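Local coordinates for transcriptional regulator, IclR family (Ruegeria sp. TM1040, PDB 3R4K), which probably binds DNA through an N-terminal winged helix-turn-helix domain and regulates transcription in response to a ligand sensed by its C-terminal domain, at residues G3-S6 / K7-L11; S31-N34 / K35-Y39; A75-P78 / I79-S83. All blocks are in the same frame, centred on the assembly; numbering follows the deposited sequence.

Interaction 1 of 3, residues G3-S6 / K7-L11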
loop_
_atom_site.group_PDB
_atom_site.type_symbol
_atom_site.label_atom_id
_atom_site.label_comp_id
_atom_site.label_asym_id
_atom_site.label_seq_id
_atom_site.Cartn_x
_atom_site.Cartn_y
_atom_site.Cartn_z
ATOM N N GLY A 3 -15.654 21.492 11.424
ATOM C CA GLY A 3 -14.592 21.871 12.347
ATOM C C GLY A 3 -13.247 21.961 11.654
ATOM O O GLY A 3 -13.124 21.578 10.486
ATOM N N THR A 4 -12.221 22.443 12.382
ATOM C CA THR A 4 -10.860 22.668 11.871
ATOM C C THR A 4 -10.166 21.360 11.435
ATOM O O THR A 4 -9.424 21.392 10.446
ATOM C CB THR A 4 -9.986 23.491 12.840
ATOM O OG1 THR A 4 -10.558 23.531 14.147
ATOM C CG2 THR A 4 -9.828 24.903 12.375
ATOM N N VAL A 5 -10.443 20.209 12.105
ATOM C CA VAL A 5 -9.838 18.925 11.720
ATOM C C VAL A 5 -10.430 18.496 10.359
ATOM O O VAL A 5 -9.671 18.162 9.447
ATOM C CB VAL A 5 -9.970 17.836 12.816
ATOM C CG1 VAL A 5 -9.526 16.457 12.310
ATOM C CG2 VAL A 5 -9.187 18.221 14.054
ATOM N N SER A 6 -11.775 18.577 10.224
ATOM C CA SER A 6 -12.543 18.291 9.011
ATOM C C SER A 6 -12.097 19.171 7.834
ATOM O O SER A 6 -11.970 18.678 6.719
ATOM C CB SER A 6 -14.031 18.517 9.267
ATOM O OG SER A 6 -14.622 17.455 10.003
ATOM N N LYS A 7 -11.868 20.478 8.095
ATOM C CA LYS A 7 -11.427 21.470 7.114
ATOM C C LYS A 7 -10.062 21.106 6.546
ATOM O O LYS A 7 -9.878 21.128 5.323
ATOM C CB LYS A 7 -11.363 22.867 7.736
ATOM C CG LYS A 7 -12.602 23.713 7.491
ATOM C CD LYS A 7 -12.707 24.899 8.455
ATOM C CE LYS A 7 -12.055 26.144 7.942
ATOM N NZ LYS A 7 -12.227 27.287 8.872
ATOM N N ALA A 8 -9.116 20.737 7.443
ATOM C CA ALA A 8 -7.757 20.351 7.083
ATOM C C ALA A 8 -7.759 19.103 6.211
ATOM O O ALA A 8 -7.079 19.067 5.184
ATOM C CB ALA A 8 -6.947 20.111 8.340
ATOM N N LEU A 9 -8.566 18.098 6.587
ATOM C CA LEU A 9 -8.619 16.844 5.858
ATOM C C LEU A 9 -9.308 16.990 4.500
ATOM O O LEU A 9 -8.949 16.255 3.584
ATOM C CB LEU A 9 -9.257 15.734 6.708
ATOM C CG LEU A 9 -8.508 15.432 8.005
ATOM C CD1 LEU A 9 -9.326 14.552 8.914
ATOM C CD2 LEU A 9 -7.065 14.901 7.743
ATOM N N THR A 10 -10.217 17.973 4.344
ATOM C CA THR A 10 -10.895 18.270 3.072
ATOM C C THR A 10 -9.865 18.747 2.038
ATOM O O THR A 10 -10.004 18.428 0.860
ATOM C CB THR A 10 -11.996 19.314 3.292
ATOM O OG1 THR A 10 -12.963 18.779 4.191
ATOM C CG2 THR A 10 -12.694 19.714 2.023
ATOM N N LEU A 11 -8.827 19.495 2.488
ATOM C CA LEU A 11 -7.780 20.023 1.616
ATOM C C LEU A 11 -7.035 18.894 0.894
ATOM O O LEU A 11 -6.682 19.058 -0.278
ATOM C CB LEU A 11 -6.788 20.920 2.392
ATOM C CG LEU A 11 -7.332 22.269 2.912
ATOM C CD1 LEU A 11 -6.324 22.953 3.834
ATOM C CD2 LEU A 11 -7.674 23.203 1.768
#
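Thr10 gives both its backbone N-H and its hydroxyl to the carbonyl of Ser6, a double grip that lies in the opening turns of helix 4-12, the first helix of the IclR helix-turn-helix domain. The backbone ladder is the ordinary alpha-helical one, each N-H reaching four residues back. It begins at the N-cap, where Lys7 N donates to Gly3 O over 2.9 Å in the plane of that carbonyl, and it continues with Ala8 N to Thr4 O and Leu9 N to Val5 O, both at 3.1 Å.

Apolar contacts run along one flank. Val5 and Leu9 lie side by side and point the same way, with Val5 CG1 3.9 Å from Leu9 CD1; CG1 stands opposite the backbone N of its own residue (chi1 171°), which turns it along the helix toward Leu9. Leu9 CG also rests against the carbonyl of Val5. This flank faces the second subunit, where Leu9 packs on Ala48 and Val5 on Glu44 of that chain, while Ala8 and Leu11 meet Leu41 of helix 35-47 in their own chain.

The polar side-chain contact belongs to Thr10. Its OG1 swings beside its own backbone N (chi1 -62°) and thereby reaches back over the preceding turn, as helical threonines and serines often do. A valine here, lacking the hydroxyl, is likely to leave Ser6 O with only the backbone N-H of the two donors and to lose the side chain's hold on the preceding turn. The two donors straddle the acceptor: Thr10 N, at 3.0 Å, and Thr10 OG1, at 2.7 Å, approach Ser6 O from opposite faces of the carbonyl plane, OG1 tilted 33° out of it.

Interaction 2 of 3, residues S31-N34 / K35-Y39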
loop_
_atom_site.group_PDB
_atom_site.type_symbol
_atom_site.label_atom_id
_atom_site.label_comp_id
_atom_site.label_asym_id
_atom_site.label_seq_id
_atom_site.Cartn_x
_atom_site.Cartn_y
_atom_site.Cartn_z
ATOM N N SER A 31 -10.835 25.187 -2.451
ATOM C CA SER A 31 -11.443 24.923 -1.153
ATOM C C SER A 31 -12.489 25.952 -0.733
ATOM O O SER A 31 -13.421 25.595 -0.010
ATOM C CB SER A 31 -10.376 24.831 -0.071
ATOM O OG SER A 31 -9.687 26.057 0.084
ATOM N N GLY A 32 -12.317 27.203 -1.138
ATOM C CA GLY A 32 -13.232 28.269 -0.756
ATOM C C GLY A 32 -12.844 28.960 0.541
ATOM O O GLY A 32 -13.512 29.912 0.958
HETATM N N MSE A 33 -11.744 28.502 1.177
HETATM C CA MSE A 33 -11.206 29.054 2.426
HETATM C C MSE A 33 -10.257 30.225 2.146
HETATM O O MSE A 33 -9.743 30.328 1.033
HETATM C CB MSE A 33 -10.450 27.966 3.215
HETATM C CG MSE A 33 -11.216 26.645 3.350
HETATM SE SE MSE A 33 -10.222 25.300 4.324
HETATM C CE MSE A 33 -11.112 23.789 3.761
ATOM N N ASN A 34 -9.992 31.092 3.155
ATOM C CA ASN A 34 -9.033 32.203 3.016
ATOM C C ASN A 34 -7.619 31.633 2.879
ATOM O O ASN A 34 -7.347 30.568 3.421
ATOM C CB ASN A 34 -9.060 33.202 4.204
ATOM C CG ASN A 34 -10.287 33.237 5.063
ATOM O OD1 ASN A 34 -10.674 32.244 5.711
ATOM N ND2 ASN A 34 -10.872 34.421 5.151
ATOM N N LYS A 35 -6.724 32.350 2.195
ATOM C CA LYS A 35 -5.323 31.972 1.987
ATOM C C LYS A 35 -4.626 31.658 3.321
ATOM O O LYS A 35 -3.952 30.625 3.425
ATOM C CB LYS A 35 -4.565 33.094 1.244
ATOM C CG LYS A 35 -3.359 32.624 0.448
ATOM C CD LYS A 35 -2.527 33.818 -0.035
ATOM C CE LYS A 35 -1.440 33.449 -1.030
ATOM N NZ LYS A 35 -1.958 33.077 -2.383
ATOM N N ALA A 36 -4.830 32.524 4.340
ATOM C CA ALA A 36 -4.262 32.397 5.684
ATOM C C ALA A 36 -4.741 31.123 6.385
ATOM O O ALA A 36 -3.942 30.481 7.064
ATOM C CB ALA A 36 -4.625 33.614 6.513
ATOM N N THR A 37 -6.030 30.751 6.205
ATOM C CA THR A 37 -6.595 29.532 6.774
ATOM C C THR A 37 -5.910 28.324 6.151
ATOM O O THR A 37 -5.442 27.441 6.881
ATOM C CB THR A 37 -8.117 29.472 6.580
ATOM O OG1 THR A 37 -8.723 30.586 7.230
ATOM C CG2 THR A 37 -8.728 28.176 7.122
ATOM N N VAL A 38 -5.840 28.302 4.798
ATOM C CA VAL A 38 -5.234 27.229 4.002
ATOM C C VAL A 38 -3.771 27.070 4.418
ATOM O O VAL A 38 -3.356 25.955 4.706
ATOM C CB VAL A 38 -5.415 27.451 2.467
ATOM C CG1 VAL A 38 -4.673 26.390 1.658
ATOM C CG2 VAL A 38 -6.897 27.456 2.084
ATOM N N TYR A 39 -3.027 28.182 4.530
ATOM C CA TYR A 39 -1.626 28.167 4.929
ATOM C C TYR A 39 -1.430 27.553 6.327
ATOM O O TYR A 39 -0.521 26.743 6.508
ATOM C CB TYR A 39 -1.018 29.583 4.893
ATOM C CG TYR A 39 0.465 29.570 5.200
ATOM C CD1 TYR A 39 1.382 29.077 4.276
ATOM C CD2 TYR A 39 0.948 29.988 6.442
ATOM C CE1 TYR A 39 2.748 29.019 4.569
ATOM C CE2 TYR A 39 2.314 29.940 6.743
ATOM C CZ TYR A 39 3.210 29.457 5.800
ATOM O OH TYR A 39 4.554 29.401 6.087
#
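Asn34 and Thr37 meet through their polar ends, Thr37 OG1 donating to Asn34 OD1 over 3.0 Å. The two side chains cross obliquely, and the hydroxyl sits above the plane of the amide, 37° out of it, away from the directions of the lone pairs. Thr37 brings OG1 to this place by laying it beside its own backbone N (chi1 -60°), with CG2 anti to that nitrogen.

Asn34 holds the N-cap position of helix 35-47, the second helix of the helix-turn-helix and, as in winged relatives, probably the one that reads DNA. Its side chain gives no capping bond; its carbonyl starts the helical ladder instead, accepting from Val38 N at 3.0 Å in a nearly straight bond.

Val38 closes the turn with its CG2 methyl, which meets CB of the selenomethionine Met33 at 3.8 Å in an apolar contact. The same methyl lies 3.7 Å from Ser31 OG. That hydroxyl is bonded to Leu27 O in the preceding helix, and Val38 itself packs on Leu24 and Leu27.

Interaction 3 of 3, residues A75-P78 / I79-S83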
loop_
_atom_site.group_PDB
_atom_site.type_symbol
_atom_site.label_atom_id
_atom_site.label_comp_id
_atom_site.label_asym_id
_atom_site.label_seq_id
_atom_site.Cartn_x
_atom_site.Cartn_y
_atom_site.Cartn_z
ATOM N N ALA A 75 -2.593 -4.349 6.313
ATOM C CA ALA A 75 -2.473 -5.464 7.267
ATOM C C ALA A 75 -3.799 -5.697 7.990
ATOM O O ALA A 75 -4.232 -6.839 8.086
ATOM C CB ALA A 75 -1.349 -5.209 8.270
ATOM N N SER A 76 -4.482 -4.602 8.404
ATOM C CA SER A 76 -5.766 -4.599 9.112
ATOM C C SER A 76 -6.908 -5.102 8.246
ATOM O O SER A 76 -7.709 -5.893 8.740
ATOM C CB SER A 76 -6.104 -3.198 9.613
ATOM O OG SER A 76 -5.104 -2.662 10.466
ATOM N N VAL A 77 -7.042 -4.587 7.006
ATOM C CA VAL A 77 -8.090 -4.986 6.068
ATOM C C VAL A 77 -7.468 -5.401 4.688
ATOM O O VAL A 77 -7.371 -4.556 3.796
ATOM C CB VAL A 77 -9.211 -3.923 5.859
ATOM C CG1 VAL A 77 -10.396 -4.530 5.126
ATOM C CG2 VAL A 77 -9.671 -3.292 7.160
ATOM N N PRO A 78 -7.100 -6.693 4.474
ATOM C CA PRO A 78 -6.688 -7.129 3.115
ATOM C C PRO A 78 -7.905 -7.064 2.127
ATOM O O PRO A 78 -9.029 -7.056 2.621
ATOM C CB PRO A 78 -6.191 -8.562 3.352
ATOM C CG PRO A 78 -6.099 -8.730 4.869
ATOM C CD PRO A 78 -7.144 -7.835 5.409
ATOM N N ILE A 79 -7.710 -6.938 0.777
ATOM C CA ILE A 79 -8.796 -6.834 -0.252
ATOM C C ILE A 79 -9.875 -7.954 -0.083
ATOM O O ILE A 79 -11.074 -7.678 -0.225
ATOM C CB ILE A 79 -8.233 -6.803 -1.726
ATOM C CG1 ILE A 79 -9.361 -6.771 -2.796
ATOM C CG2 ILE A 79 -7.273 -7.965 -2.000
ATOM C CD1 ILE A 79 -9.151 -5.827 -3.924
ATOM N N LEU A 80 -9.457 -9.189 0.245
ATOM C CA LEU A 80 -10.411 -10.289 0.387
ATOM C C LEU A 80 -11.265 -10.150 1.660
ATOM O O LEU A 80 -12.416 -10.581 1.674
ATOM C CB LEU A 80 -9.721 -11.667 0.312
ATOM C CG LEU A 80 -8.978 -11.964 -1.043
ATOM C CD1 LEU A 80 -8.241 -13.266 -0.992
ATOM C CD2 LEU A 80 -9.913 -11.951 -2.259
ATOM N N SER A 81 -10.728 -9.504 2.694
ATOM C CA SER A 81 -11.458 -9.235 3.933
ATOM C C SER A 81 -12.504 -8.136 3.689
ATOM O O SER A 81 -13.638 -8.257 4.163
ATOM C CB SER A 81 -10.490 -8.841 5.036
ATOM O OG SER A 81 -11.163 -8.506 6.235
ATOM N N ALA A 82 -12.140 -7.106 2.888
ATOM C CA ALA A 82 -13.034 -6.013 2.492
ATOM C C ALA A 82 -14.168 -6.512 1.564
ATOM O O ALA A 82 -15.269 -5.950 1.567
ATOM C CB ALA A 82 -12.241 -4.925 1.785
ATOM N N SER A 83 -13.885 -7.557 0.771
ATOM C CA SER A 83 -14.834 -8.121 -0.180
ATOM C C SER A 83 -15.988 -8.872 0.502
ATOM O O SER A 83 -17.085 -8.900 -0.053
ATOM C CB SER A 83 -14.115 -9.057 -1.147
ATOM O OG SER A 83 -13.876 -10.331 -0.571
#
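A break between two helices is the setting here: helix 66-76 ends, Val77 leaves helical geometry, and Pro78 takes the N-cap position of helix 79-94. Pro78 and Ser81 make the close contact across this corner. The CD atom of the proline ring lies 3.5 Å from Ser81 CB, so this ring carbon rests on the first turn of the new helix. Ser81 OG stands opposite its own backbone N (chi1 177°), which directs the hydroxyl toward the corner, near both Pro78 CD and Val77 CG1.

The carbonyl of Pro78 starts the helical bonding. Ala82 N donates to Pro78 O over 3.1 Å, nearly in line with the C=O bond, and Ser81 N adds a weak bond to the same oxygen, bent to 128° at the hydrogen.

In the fold, this corner is where the helix leading from the DNA-binding domain enters the C-terminal domain, which belongs to the GAF clan and probably senses an effector. Helix 79-94 lies against the six-stranded antiparallel sheet of that domain, with Ile79 reaching Leu100 and Leu102.

On the apolar side of the corner, Val77 CG1 touches Ala82 CB at 3.8 Å. Both residues also meet Arg245 of helix 225-245, while Val77 packs on Arg61 of the second subunit. Next along the chain, Ser83 OG turns back to donate to Leu80 O over 2.7 Å, the hydroxyl tilted 32° from the plane of that carbonyl. The same OG is hydrogen-bonded to Ser112 OG, tying the helix to strand 107-114.

Interactions 1 and 2, with centres 11 Å apart, touch within the helix-turn-helix domain: the selenomethionine Met33 places its CE 3.3 Å from Lys7 O and 4.0 Å from Leu11 CD2, and Leu11 CD2 also lies 3.7 Å from Ser31 CB. Interaction 3 lies where the connecting helix meets the C-terminal domain, its centre about 27 Å from that of interaction 1 and about 36 Å from that of interaction 2. Even the nearest atoms of interactions 1 and 3 are about 18 Å apart. Interactions 1 and 3 both touch the second subunit, whereas no other chain of the assembly touches interaction 2.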